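Local atomic coordinates of N-acyl-D-glutamate deacylase (Bordetella bronchiseptica, PDB entry 3GIQ), a protein that probably catalyses the zinc-dependent hydrolysis of N-acyl-D-glutamate, releasing the acyl group as a carboxylate and D-glutamate, as an enzyme of the amidohydrolase superfamily. Residues A[295-300]-A[328-333]; A[289-294]-A[341-346]; A[37-42]-A[420-425]; A[62-67]-A[85-90]. All coordinates share one frame; numbering follows the deposited sequence.

Interaction 1: residues A[295-300]-A[328-333]. With G01 (N-[(R)-hydroxy(methyl)phosphoryl]-D-glutamic acid), chain C.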
loop_
_atom_site.group_PDB
_atom_site.type_symbol
_atom_site.label_atom_id
_atom_site.label_comp_id
_atom_site.label_asym_id
_atom_site.label_seq_id
_atom_site.Cartn_x
_atom_site.Cartn_y
_atom_site.Cartn_z
ATOM N N ARG A 295 9.796 0.526 22.898
ATOM C CA ARG A 295 10.897 0.180 22.001
ATOM C C ARG A 295 12.139 1.044 22.205
ATOM O O ARG A 295 13.186 0.772 21.624
ATOM C CB ARG A 295 10.447 0.315 20.544
ATOM C CG ARG A 295 9.366 -0.664 20.122
ATOM C CD ARG A 295 9.022 -0.467 18.655
ATOM N NE ARG A 295 8.080 -1.472 18.173
ATOM C CZ ARG A 295 7.670 -1.564 16.913
ATOM N NH1 ARG A 295 8.114 -0.706 16.006
ATOM N NH2 ARG A 295 6.836 -2.530 16.555
ATOM N N ALA A 296 12.017 2.080 23.030
ATOM C CA ALA A 296 13.120 3.008 23.279
ATOM C C ALA A 296 14.434 2.387 23.741
ATOM O O ALA A 296 15.505 2.894 23.412
ATOM C CB ALA A 296 12.677 4.074 24.280
ATOM N N GLU A 297 14.362 1.299 24.499
ATOM C CA GLU A 297 15.577 0.666 25.000
ATOM C C GLU A 297 16.000 -0.596 24.252
ATOM O O GLU A 297 17.008 -1.213 24.599
ATOM C CB GLU A 297 15.420 0.334 26.486
ATOM C CG GLU A 297 15.289 1.545 27.408
ATOM C CD GLU A 297 16.495 2.471 27.347
ATOM O OE1 GLU A 297 17.637 1.965 27.291
ATOM O OE2 GLU A 297 16.303 3.703 27.369
ATOM N N THR A 298 15.246 -0.980 23.227
ATOM C CA THR A 298 15.572 -2.186 22.475
ATOM C C THR A 298 15.980 -1.924 21.027
ATOM O O THR A 298 16.563 -2.791 20.375
ATOM C CB THR A 298 14.385 -3.166 22.479
ATOM O OG1 THR A 298 13.245 -2.535 21.883
ATOM C CG2 THR A 298 14.039 -3.575 23.905
ATOM N N ILE A 299 15.673 -0.734 20.526
ATOM C CA ILE A 299 16.013 -0.384 19.151
ATOM C C ILE A 299 16.764 0.938 19.102
ATOM O O ILE A 299 16.260 1.959 19.557
ATOM C CB ILE A 299 14.747 -0.251 18.275
ATOM C CG1 ILE A 299 13.940 -1.553 18.321
ATOM C CG2 ILE A 299 15.139 0.078 16.839
ATOM C CD1 ILE A 299 12.661 -1.510 17.496
ATOM N N ASP A 300 17.975 0.915 18.556
ATOM C CA ASP A 300 18.759 2.139 18.447
ATOM C C ASP A 300 18.374 2.890 17.178
ATOM O O ASP A 300 17.751 2.329 16.272
ATOM C CB ASP A 300 20.259 1.825 18.410
ATOM C CG ASP A 300 20.779 1.289 19.734
ATOM O OD1 ASP A 300 20.583 1.961 20.767
ATOM O OD2 ASP A 300 21.391 0.202 19.734
ATOM N N ASP A 328 15.908 9.649 30.301
ATOM C CA ASP A 328 16.133 8.415 29.555
ATOM C C ASP A 328 15.259 8.406 28.307
ATOM O O ASP A 328 14.296 9.167 28.206
ATOM C CB ASP A 328 15.867 7.180 30.432
ATOM C CG ASP A 328 14.428 7.072 30.889
ATOM O OD1 ASP A 328 14.157 6.249 31.790
ATOM O OD2 ASP A 328 13.566 7.789 30.352
ATOM N N LYS A 329 15.601 7.549 27.353
ATOM C CA LYS A 329 14.865 7.476 26.100
ATOM C C LYS A 329 13.385 7.137 26.224
ATOM O O LYS A 329 12.570 7.635 25.448
ATOM C CB LYS A 329 15.559 6.499 25.151
ATOM C CG LYS A 329 16.914 6.999 24.677
ATOM C CD LYS A 329 17.573 6.041 23.705
ATOM C CE LYS A 329 17.959 4.744 24.392
ATOM N NZ LYS A 329 18.649 3.821 23.451
ATOM N N THR A 330 13.025 6.302 27.195
ATOM C CA THR A 330 11.625 5.941 27.366
ATOM C C THR A 330 10.827 7.167 27.789
ATOM O O THR A 330 9.733 7.418 27.280
ATOM C CB THR A 330 11.460 4.829 28.417
ATOM O OG1 THR A 330 12.195 3.670 28.003
ATOM C CG2 THR A 330 9.994 4.460 28.573
ATOM N N THR A 331 11.387 7.936 28.719
ATOM C CA THR A 331 10.735 9.145 29.208
ATOM C C THR A 331 10.586 10.165 28.081
ATOM O O THR A 331 9.554 10.818 27.959
ATOM C CB THR A 331 11.546 9.781 30.357
ATOM O OG1 THR A 331 11.582 8.873 31.466
ATOM C CG2 THR A 331 10.918 11.097 30.802
ATOM N N ALA A 332 11.621 10.297 27.259
ATOM C CA ALA A 332 11.587 11.242 26.146
ATOM C C ALA A 332 10.490 10.859 25.155
ATOM O O ALA A 332 9.780 11.723 24.639
ATOM C CB ALA A 332 12.938 11.273 25.444
ATOM N N ALA A 333 10.350 9.563 24.896
ATOM C CA ALA A 333 9.335 9.080 23.961
ATOM C C ALA A 333 7.932 9.396 24.481
ATOM O O ALA A 333 7.037 9.746 23.709
ATOM C CB ALA A 333 9.493 7.571 23.742
HETATM C CD G01 C . 6.478 -1.913 13.137
HETATM C CG G01 C . 5.959 -2.055 11.706
HETATM C CB G01 C . 5.217 -0.776 11.290
HETATM C CA G01 C . 4.632 -0.656 9.856
HETATM C C G01 C . 5.793 -0.723 8.838
HETATM C C6 G01 C . 1.559 2.105 9.689
HETATM P P G01 C . 2.218 0.474 9.383
HETATM O OPA G01 C . 1.977 0.153 7.846
HETATM O OPB G01 C . 1.519 -0.510 10.245
HETATM N N G01 C . 3.829 0.572 9.608
HETATM O O G01 C . 6.387 0.326 8.525
HETATM O OXT G01 C . 6.063 -1.854 8.385
HETATM O OE1 G01 C . 7.488 -1.193 13.306
HETATM O OE2 G01 C . 5.842 -2.518 14.019
HETATM O O HOH W 1 17.845 5.613 27.892
#
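The carboxylate of Glu297 lies against the aliphatic part of Lys329, its oxygens beyond salt-bridge distance of the ammonium, while the other large flat group of 295-300, the guanidinium of Arg295, is turned to the bound phosphonamidate G01. The guanidinium edge has CD of the D-glutamate side chain of G01 in its plane, and two nearly straight bonds run side by side: Arg295 NH1 to OE1 of G01 is 2.8 Å (168°) and Arg295 NH2 to OE2 of G01 is 2.7 Å. The group also makes a cation-pi contact with Tyr343. An arginine suits this place because its two parallel N-H groups match both carboxylate oxygens. Its extended chain spans the gap from loop to ligand.

The helix starting at Lys329 packs against the same loop. CB of Ala296 faces the helix, 3.7 Å from Thr330 N, where a small residue allows the backbones to come close. The Lys329 chain bends at its third torsion (-67°), and CE passes 3.2 Å from Ala296 O. A long salt bridge joins Lys329 NZ to Asp300 OD1 at 3.8 Å. Glu297 also bends, at chi2 (-60°), and its OE2 lies 3.6 Å from Lys329 CE. A water joins the segments, donating to Glu297 OE2 and accepting from Lys329 N in the first turn of the helix, where the helix dipole would favour a negative group.

The chemistry thus divides: a tight bidentate pair grips the ligand carboxylate, consistent with recognition of the D-glutamate side chain, whereas longer, water-assisted electrostatics hold the loop's exposed side to the helix.

Interaction 2: residues A[289-294]-A[341-346]. With G01 (N-[(R)-hydroxy(methyl)phosphoryl]-D-glutamic acid), chain C.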
loop_
_atom_site.group_PDB
_atom_site.type_symbol
_atom_site.label_atom_id
_atom_site.label_comp_id
_atom_site.label_asym_id
_atom_site.label_seq_id
_atom_site.Cartn_x
_atom_site.Cartn_y
_atom_site.Cartn_z
ATOM N N THR A 289 5.867 3.881 11.902
ATOM C CA THR A 289 4.508 3.907 12.415
ATOM C C THR A 289 4.509 4.846 13.615
ATOM O O THR A 289 5.357 5.736 13.707
ATOM C CB THR A 289 4.042 2.485 12.832
ATOM O OG1 THR A 289 2.662 2.528 13.218
ATOM C CG2 THR A 289 4.878 1.955 13.991
ATOM N N ILE A 290 3.567 4.661 14.531
ATOM C CA ILE A 290 3.506 5.509 15.718
ATOM C C ILE A 290 4.732 5.262 16.603
ATOM O O ILE A 290 5.346 4.197 16.531
ATOM C CB ILE A 290 2.232 5.215 16.548
ATOM C CG1 ILE A 290 2.192 3.736 16.941
ATOM C CG2 ILE A 290 0.990 5.579 15.746
ATOM C CD1 ILE A 290 1.050 3.372 17.871
ATOM N N LEU A 291 5.099 6.250 17.420
ATOM C CA LEU A 291 6.229 6.098 18.329
ATOM C C LEU A 291 5.760 5.217 19.481
ATOM O O LEU A 291 4.745 5.502 20.120
ATOM C CB LEU A 291 6.698 7.459 18.869
ATOM C CG LEU A 291 7.783 7.426 19.959
ATOM C CD1 LEU A 291 9.032 6.721 19.437
ATOM C CD2 LEU A 291 8.124 8.850 20.395
ATOM N N ILE A 292 6.501 4.143 19.730
ATOM C CA ILE A 292 6.178 3.192 20.788
ATOM C C ILE A 292 7.280 3.243 21.843
ATOM O O ILE A 292 8.365 2.707 21.642
ATOM C CB ILE A 292 6.080 1.767 20.206
ATOM C CG1 ILE A 292 4.980 1.725 19.139
ATOM C CG2 ILE A 292 5.801 0.760 21.316
ATOM C CD1 ILE A 292 4.991 0.466 18.281
ATOM N N PRO A 293 7.012 3.896 22.987
ATOM C CA PRO A 293 7.986 4.027 24.077
ATOM C C PRO A 293 8.644 2.725 24.519
ATOM O O PRO A 293 9.815 2.717 24.894
ATOM C CB PRO A 293 7.164 4.667 25.195
ATOM C CG PRO A 293 6.182 5.501 24.443
ATOM C CD PRO A 293 5.747 4.561 23.343
ATOM N N GLU A 294 7.891 1.631 24.479
ATOM C CA GLU A 294 8.407 0.327 24.887
ATOM C C GLU A 294 9.600 -0.120 24.043
ATOM O O GLU A 294 10.326 -1.037 24.425
ATOM C CB GLU A 294 7.306 -0.736 24.794
ATOM C CG GLU A 294 6.131 -0.543 25.747
ATOM C CD GLU A 294 5.346 0.725 25.475
ATOM O OE1 GLU A 294 5.032 0.992 24.296
ATOM O OE2 GLU A 294 5.036 1.451 26.444
ATOM N N ALA A 341 7.544 7.467 14.317
ATOM C CA ALA A 341 8.970 7.207 14.197
ATOM C C ALA A 341 9.330 6.182 13.136
ATOM O O ALA A 341 8.461 5.511 12.566
ATOM C CB ALA A 341 9.521 6.753 15.537
ATOM N N ILE A 342 10.631 6.077 12.882
ATOM C CA ILE A 342 11.183 5.116 11.934
ATOM C C ILE A 342 12.037 4.176 12.782
ATOM O O ILE A 342 12.784 4.624 13.654
ATOM C CB ILE A 342 12.073 5.807 10.877
ATOM C CG1 ILE A 342 11.205 6.660 9.953
ATOM C CG2 ILE A 342 12.864 4.763 10.093
ATOM C CD1 ILE A 342 12.000 7.594 9.054
ATOM N N TYR A 343 11.915 2.876 12.527
ATOM C CA TYR A 343 12.642 1.860 13.280
ATOM C C TYR A 343 13.527 1.027 12.355
ATOM O O TYR A 343 13.021 0.288 11.518
ATOM C CB TYR A 343 11.635 0.936 13.978
ATOM C CG TYR A 343 10.623 1.657 14.853
ATOM C CD1 TYR A 343 10.924 1.988 16.173
ATOM C CD2 TYR A 343 9.355 1.990 14.362
ATOM C CE1 TYR A 343 9.990 2.626 16.992
ATOM C CE2 TYR A 343 8.409 2.634 15.175
ATOM C CZ TYR A 343 8.736 2.943 16.489
ATOM O OH TYR A 343 7.809 3.542 17.312
ATOM N N PHE A 344 14.843 1.145 12.510
ATOM C CA PHE A 344 15.782 0.385 11.688
ATOM C C PHE A 344 16.018 -0.948 12.389
ATOM O O PHE A 344 16.918 -1.080 13.222
ATOM C CB PHE A 344 17.080 1.184 11.544
ATOM C CG PHE A 344 16.878 2.531 10.903
ATOM C CD1 PHE A 344 16.679 2.639 9.527
ATOM C CD2 PHE A 344 16.829 3.687 11.676
ATOM C CE1 PHE A 344 16.433 3.873 8.935
ATOM C CE2 PHE A 344 16.581 4.933 11.088
ATOM C CZ PHE A 344 16.382 5.021 9.717
ATOM N N ALA A 345 15.204 -1.943 12.043
ATOM C CA ALA A 345 15.292 -3.238 12.703
ATOM C C ALA A 345 15.234 -4.465 11.803
ATOM O O ALA A 345 15.091 -5.584 12.298
ATOM C CB ALA A 345 14.194 -3.331 13.758
ATOM N N MET A 346 15.337 -4.274 10.495
ATOM C CA MET A 346 15.298 -5.415 9.588
ATOM C C MET A 346 16.620 -5.634 8.856
ATOM O O MET A 346 17.484 -4.754 8.826
ATOM C CB MET A 346 14.171 -5.249 8.564
ATOM C CG MET A 346 12.770 -5.261 9.162
ATOM S SD MET A 346 12.126 -3.616 9.536
ATOM C CE MET A 346 11.509 -3.136 7.923
HETATM C CD G01 C . 6.478 -1.913 13.137
HETATM C CG G01 C . 5.959 -2.055 11.706
HETATM C CB G01 C . 5.217 -0.776 11.290
HETATM C CA G01 C . 4.632 -0.656 9.856
HETATM C C G01 C . 5.793 -0.723 8.838
HETATM C C6 G01 C . 1.559 2.105 9.689
HETATM P P G01 C . 2.218 0.474 9.383
HETATM O OPA G01 C . 1.977 0.153 7.846
HETATM O OPB G01 C . 1.519 -0.510 10.245
HETATM N N G01 C . 3.829 0.572 9.608
HETATM O O G01 C . 6.387 0.326 8.525
HETATM O OXT G01 C . 6.063 -1.854 8.385
HETATM O OE1 G01 C . 7.488 -1.193 13.306
HETATM O OE2 G01 C . 5.842 -2.518 14.019
#
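Tyr343 reaches from its strand to the end of the neighbouring one, where its hydroxyl meets Ile290 and Ile292. CB leaves the backbone with CG beside the amide N (chi1 -54°), which sends the ring toward 289-294. Along one side of the ring, Tyr343 CD2 lies 3.8 Å from OE1 of the bound G01, and Tyr343 CE2 then approaches Thr289 CG2 at 3.8 Å. Tyr343 CZ comes within 3.6 Å of Ile290 O, which sits in the ring plane at its edge. At the tip, Tyr343 OH donates to Ile290 O (2.7 Å), in the carbonyl plane on a lone pair, and accepts from Ile292 N (2.8 Å, 140°). A tyrosine suits the place because one hydroxyl serves both a backbone C=O and a backbone N-H just after Thr289.

Alongside, Thr289 and Ala341 form an antiparallel hydrogen-bonded pair, with Ala341 N to Thr289 O at 2.9 Å. The small Ala341 leaves room for Leu291, whose CD1 lies 3.9 Å from Ala341 CB. Thr289 OG1 bonds to Tyr190, whose hydroxyl is also hydrogen-bonded to G01.

Strand 339-344 is the middle of a three-stranded antiparallel sheet, between 286-290 and 303-307, and Leu291 packs on helix 329-336 as well as on Ile304.

Interaction 3: residues A[37-42]-A[420-425]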
loop_
_atom_site.group_PDB
_atom_site.type_symbol
_atom_site.label_atom_id
_atom_site.label_comp_id
_atom_site.label_asym_id
_atom_site.label_seq_id
_atom_site.Cartn_x
_atom_site.Cartn_y
_atom_site.Cartn_z
ATOM N N ALA A 37 -6.716 0.926 -26.990
ATOM C CA ALA A 37 -7.402 0.591 -28.234
ATOM C C ALA A 37 -6.639 -0.405 -29.093
ATOM O O ALA A 37 -7.243 -1.237 -29.771
ATOM C CB ALA A 37 -7.672 1.865 -29.035
ATOM N N ALA A 38 -5.314 -0.323 -29.075
ATOM C CA ALA A 38 -4.508 -1.231 -29.875
ATOM C C ALA A 38 -3.036 -1.197 -29.496
ATOM O O ALA A 38 -2.556 -0.240 -28.888
ATOM C CB ALA A 38 -4.664 -0.893 -31.354
ATOM N N ILE A 39 -2.332 -2.263 -29.860
ATOM C CA ILE A 39 -0.909 -2.391 -29.599
ATOM C C ILE A 39 -0.260 -2.936 -30.865
ATOM O O ILE A 39 -0.665 -3.979 -31.381
ATOM C CB ILE A 39 -0.636 -3.357 -28.426
ATOM C CG1 ILE A 39 -1.252 -2.799 -27.142
ATOM C CG2 ILE A 39 0.867 -3.557 -28.253
ATOM C CD1 ILE A 39 -1.103 -3.713 -25.943
ATOM N N GLY A 40 0.737 -2.219 -31.368
ATOM C CA GLY A 40 1.426 -2.641 -32.575
ATOM C C GLY A 40 2.107 -1.462 -33.243
ATOM O O GLY A 40 2.737 -0.648 -32.570
ATOM N N GLU A 41 1.980 -1.363 -34.563
ATOM C CA GLU A 41 2.587 -0.264 -35.307
ATOM C C GLU A 41 1.580 0.872 -35.461
ATOM O O GLU A 41 0.587 0.736 -36.175
ATOM C CB GLU A 41 3.047 -0.747 -36.686
ATOM C CG GLU A 41 3.668 0.342 -37.556
ATOM C CD GLU A 41 4.840 1.036 -36.882
ATOM O OE1 GLU A 41 5.781 0.334 -36.449
ATOM O OE2 GLU A 41 4.823 2.285 -36.790
ATOM N N LEU A 42 1.842 1.991 -34.795
ATOM C CA LEU A 42 0.942 3.138 -34.851
ATOM C C LEU A 42 1.662 4.420 -35.257
ATOM O O LEU A 42 1.171 5.521 -35.009
ATOM C CB LEU A 42 0.276 3.341 -33.486
ATOM C CG LEU A 42 -0.424 2.115 -32.893
ATOM C CD1 LEU A 42 -0.976 2.453 -31.512
ATOM C CD2 LEU A 42 -1.538 1.659 -33.825
ATOM N N LEU A 420 -1.197 -4.453 -20.057
ATOM C CA LEU A 420 -1.294 -3.693 -21.289
ATOM C C LEU A 420 -1.826 -4.641 -22.358
ATOM O O LEU A 420 -1.076 -5.421 -22.944
ATOM C CB LEU A 420 0.078 -3.145 -21.701
ATOM C CG LEU A 420 0.692 -2.093 -20.774
ATOM C CD1 LEU A 420 1.984 -1.564 -21.387
ATOM C CD2 LEU A 420 -0.290 -0.948 -20.556
ATOM N N GLN A 421 -3.136 -4.587 -22.576
ATOM C CA GLN A 421 -3.805 -5.417 -23.573
ATOM C C GLN A 421 -5.011 -4.627 -24.064
ATOM O O GLN A 421 -5.558 -3.804 -23.335
ATOM C CB GLN A 421 -4.262 -6.746 -22.961
ATOM C CG GLN A 421 -5.189 -6.605 -21.759
ATOM C CD GLN A 421 -5.641 -7.947 -21.193
ATOM O OE1 GLN A 421 -4.862 -8.906 -21.128
ATOM N NE2 GLN A 421 -6.900 -8.013 -20.762
ATOM N N PRO A 422 -5.431 -4.855 -25.316
ATOM C CA PRO A 422 -6.584 -4.124 -25.846
ATOM C C PRO A 422 -7.816 -4.290 -24.955
ATOM O O PRO A 422 -8.114 -5.392 -24.496
ATOM C CB PRO A 422 -6.779 -4.750 -27.226
ATOM C CG PRO A 422 -5.373 -5.138 -27.618
ATOM C CD PRO A 422 -4.854 -5.747 -26.337
ATOM N N GLY A 423 -8.518 -3.190 -24.707
ATOM C CA GLY A 423 -9.716 -3.250 -23.885
ATOM C C GLY A 423 -9.508 -2.887 -22.424
ATOM O O GLY A 423 -10.452 -2.490 -21.741
ATOM N N ALA A 424 -8.279 -3.025 -21.938
ATOM C CA ALA A 424 -7.984 -2.698 -20.543
ATOM C C ALA A 424 -7.891 -1.188 -20.359
ATOM O O ALA A 424 -7.651 -0.454 -21.318
ATOM C CB ALA A 424 -6.677 -3.356 -20.118
ATOM N N TRP A 425 -8.090 -0.722 -19.128
ATOM C CA TRP A 425 -7.994 0.705 -18.855
ATOM C C TRP A 425 -6.569 1.158 -19.135
ATOM O O TRP A 425 -5.613 0.445 -18.831
ATOM C CB TRP A 425 -8.360 1.003 -17.402
ATOM C CG TRP A 425 -9.821 0.866 -17.134
ATOM C CD1 TRP A 425 -10.454 -0.178 -16.521
ATOM C CD2 TRP A 425 -10.843 1.790 -17.516
ATOM N NE1 TRP A 425 -11.814 0.042 -16.496
ATOM C CE2 TRP A 425 -12.080 1.242 -17.102
ATOM C CE3 TRP A 425 -10.836 3.029 -18.171
ATOM C CZ2 TRP A 425 -13.298 1.893 -17.321
ATOM C CZ3 TRP A 425 -12.050 3.677 -18.389
ATOM C CH2 TRP A 425 -13.263 3.105 -17.964
#
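A type II beta turn from Gln421 to Ala424, late in the chain, and the residue before it pack against the edge strand 35-40 of the small N-terminal sheet. This meeting of early and late parts of the chain is in keeping with amidohydrolases in which N- and C-terminal segments together build a beta domain beside the TIM barrel.

Ile39 carries the contact. Its CG1 stands beside the backbone N (chi1 -63°), and an extended second torsion carries CD1 out to the loop. There Ile39 CD1 lies 4.0 Å from Gln421 CA and 4.3 Å from Pro422 CD, with the side chain of Leu420 close by. A long branched aliphatic chain fits, since it must bridge to the loop without a polar partner; no hydrogen bond links the two segments. Ile39 and Leu420 both also touch Ile16, and Leu420 continues onto Val58 and Pro60 of strand 57-64.

The turn is shaped by its sequence. Pro422 holds the phi of the second position (-55°), and Gly423 takes the positive phi (97°) of the third, a conformation that a residue with a side chain adopts less readily. Ala424 N closes it on Gln421 O at 3.2 Å. Polar ties to the sheet run through the residues just before 37-42: Gly423 bonds to the backbone of Ile36, and its O accepts from Arg35. Nearby, Ala37 and Ala38 both face Gly30 in a classic beta bulge. The closest approach between the two segments is that of the methyl CD1 of Ile39 to Leu420 O, at 3.5 Å.

Interaction 4: residues A[62-67]-A[85-90]. With ZN (zinc ion), chain E.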
loop_
_atom_site.group_PDB
_atom_site.type_symbol
_atom_site.label_atom_id
_atom_site.label_comp_id
_atom_site.label_asym_id
_atom_site.label_seq_id
_atom_site.Cartn_x
_atom_site.Cartn_y
_atom_site.Cartn_z
ATOM N N PHE A 62 1.749 1.301 -12.079
ATOM C CA PHE A 62 1.963 0.477 -10.898
ATOM C C PHE A 62 0.817 0.555 -9.900
ATOM O O PHE A 62 0.198 1.605 -9.721
ATOM C CB PHE A 62 3.284 0.858 -10.224
ATOM C CG PHE A 62 4.461 0.845 -11.160
ATOM C CD1 PHE A 62 4.558 -0.115 -12.164
ATOM C CD2 PHE A 62 5.475 1.795 -11.040
ATOM C CE1 PHE A 62 5.646 -0.129 -13.042
ATOM C CE2 PHE A 62 6.565 1.788 -11.910
ATOM C CZ PHE A 62 6.650 0.824 -12.913
ATOM N N ILE A 63 0.537 -0.570 -9.254
ATOM C CA ILE A 63 -0.538 -0.638 -8.273
ATOM C C ILE A 63 0.053 -0.770 -6.874
ATOM O O ILE A 63 0.649 -1.792 -6.531
ATOM C CB ILE A 63 -1.474 -1.835 -8.571
ATOM C CG1 ILE A 63 -2.024 -1.707 -10.000
ATOM C CG2 ILE A 63 -2.618 -1.872 -7.560
ATOM C CD1 ILE A 63 -3.001 -2.804 -10.409
ATOM N N ASP A 64 -0.106 0.287 -6.080
ATOM C CA ASP A 64 0.404 0.325 -4.713
ATOM C C ASP A 64 -0.616 -0.350 -3.802
ATOM O O ASP A 64 -1.617 0.255 -3.413
ATOM C CB ASP A 64 0.628 1.779 -4.287
ATOM C CG ASP A 64 1.319 1.893 -2.945
ATOM O OD1 ASP A 64 1.596 0.843 -2.327
ATOM O OD2 ASP A 64 1.582 3.038 -2.510
ATOM N N VAL A 65 -0.355 -1.606 -3.459
ATOM C CA VAL A 65 -1.281 -2.368 -2.637
ATOM C C VAL A 65 -1.281 -2.029 -1.156
ATOM O O VAL A 65 -2.125 -2.525 -0.411
ATOM C CB VAL A 65 -1.049 -3.887 -2.795
ATOM C CG1 VAL A 65 -1.197 -4.275 -4.264
ATOM C CG2 VAL A 65 0.329 -4.272 -2.266
ATOM N N HIS A 66 -0.342 -1.198 -0.715
ATOM C CA HIS A 66 -0.320 -0.837 0.692
ATOM C C HIS A 66 -0.243 0.663 0.906
ATOM O O HIS A 66 0.805 1.202 1.270
ATOM C CB HIS A 66 0.837 -1.510 1.430
ATOM C CG HIS A 66 0.642 -1.555 2.914
ATOM N ND1 HIS A 66 0.118 -2.655 3.562
ATOM C CD2 HIS A 66 0.817 -0.607 3.864
ATOM C CE1 HIS A 66 -0.021 -2.380 4.847
ATOM N NE2 HIS A 66 0.395 -1.143 5.057
ATOM N N GLY A 67 -1.364 1.338 0.678
ATOM C CA GLY A 67 -1.399 2.771 0.872
ATOM C C GLY A 67 -2.147 3.170 2.134
ATOM O O GLY A 67 -2.961 2.407 2.662
ATOM N N GLN A 85 6.373 8.271 -9.028
ATOM C CA GLN A 85 7.067 6.990 -8.988
ATOM C C GLN A 85 6.335 5.941 -9.823
ATOM O O GLN A 85 6.568 4.740 -9.684
ATOM C CB GLN A 85 7.294 6.503 -7.544
ATOM C CG GLN A 85 6.062 6.282 -6.674
ATOM C CD GLN A 85 6.447 5.740 -5.304
ATOM O OE1 GLN A 85 7.050 4.671 -5.198
ATOM N NE2 GLN A 85 6.113 6.481 -4.249
ATOM N N GLY A 86 5.446 6.417 -10.695
ATOM C CA GLY A 86 4.726 5.531 -11.598
ATOM C C GLY A 86 3.460 4.846 -11.123
ATOM O O GLY A 86 2.917 4.003 -11.833
ATOM N N ILE A 87 2.971 5.212 -9.944
ATOM C CA ILE A 87 1.766 4.596 -9.395
ATOM C C ILE A 87 0.486 5.193 -9.983
ATOM O O ILE A 87 0.309 6.414 -10.004
ATOM C CB ILE A 87 1.745 4.741 -7.857
ATOM C CG1 ILE A 87 2.983 4.058 -7.267
ATOM C CG2 ILE A 87 0.468 4.134 -7.285
ATOM C CD1 ILE A 87 3.188 4.323 -5.777
ATOM N N THR A 88 -0.407 4.320 -10.447
ATOM C CA THR A 88 -1.669 4.746 -11.046
ATOM C C THR A 88 -2.887 4.266 -10.263
ATOM O O THR A 88 -4.006 4.710 -10.514
ATOM C CB THR A 88 -1.790 4.244 -12.500
ATOM O OG1 THR A 88 -1.607 2.823 -12.535
ATOM C CG2 THR A 88 -0.734 4.908 -13.378
ATOM N N THR A 89 -2.665 3.354 -9.323
ATOM C CA THR A 89 -3.739 2.828 -8.488
ATOM C C THR A 89 -3.207 2.578 -7.090
ATOM O O THR A 89 -2.081 2.116 -6.922
ATOM C CB THR A 89 -4.294 1.482 -9.016
ATOM O OG1 THR A 89 -4.908 1.675 -10.296
ATOM C CG2 THR A 89 -5.333 0.917 -8.042
ATOM N N VAL A 90 -4.011 2.892 -6.083
ATOM C CA VAL A 90 -3.595 2.651 -4.711
ATOM C C VAL A 90 -4.717 1.997 -3.923
ATOM O O VAL A 90 -5.889 2.323 -4.106
ATOM C CB VAL A 90 -3.175 3.962 -4.002
ATOM C CG1 VAL A 90 -4.339 4.948 -3.973
ATOM C CG2 VAL A 90 -2.698 3.652 -2.587
HETATM ZN ZN ZN E . 0.282 0.033 6.801
#
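Strands 62-64 and 87-90 run parallel and are joined by backbone hydrogen bonds, of which the shortest is Asp64 N to Thr89 O at 2.8 Å. Thr88 N donates to Phe62 O at 2.9 Å, and Phe62 N to Gly86 O at 3.0 Å. Phe62 O also takes a weak bond from Thr89 N, because a beta bulge shifts the register by one between Phe62 and Ile63.

Asp64 has CG anti to its own N (chi1 -173°), and Asp64 OD1 accepts from His66 N (3.2 Å) from above the carboxylate plane, forming an Asx turn. Its OD2 is held by Lys82 and Ser364. An aspartate suits the site, since it both turns the chain and meets the lysine's charge. The turn delivers His66, whose NE2 binds zinc at 2.1 Å; His68 and Cys95 bind it too, the histidines forming the HxH motif of amidohydrolases.

Packing follows. Ile63 CG2 lies alongside Thr89 CG2 at 3.9 Å, while on the other face Ile87 crosses Asp64. Gly86, with positive phi, ends helix 80-83 in a Schellman motif and lets the Phe62 ring come close. Gln85 O, buried without a partner, lies at the edge of the Phe62 ring, in its plane, 3.4 Å from Phe62 CD2.

These neighbouring strands of the TIM barrel are backed by helix 376-391, on which Phe62 and Ile87 pack, and by helix 406-412, which meets Ile63; strand 452-457 lies against Thr88.

Along the chain, interaction 4 comes before interactions 1 and 2, both segments of interaction 1 lie between those of interaction 2, and all three fall between the two segments of interaction 3. Interactions 1 and 2 adjoin, their centres about 10 Å apart: helix 329-336 of the first leads into strand 339-344 of the second, and both touch G01, so both probably help line the pocket, interaction 1 through Arg295. Interaction 4 lies in the barrel, its centre about 24 Å from that of interaction 2, and supplies a zinc ligand. Interaction 3 sits across the chain's centre from interactions 1 and 2, its centre about 55 Å from that of interaction 1, yet Leu420 packs on strand 57-64 of interaction 4.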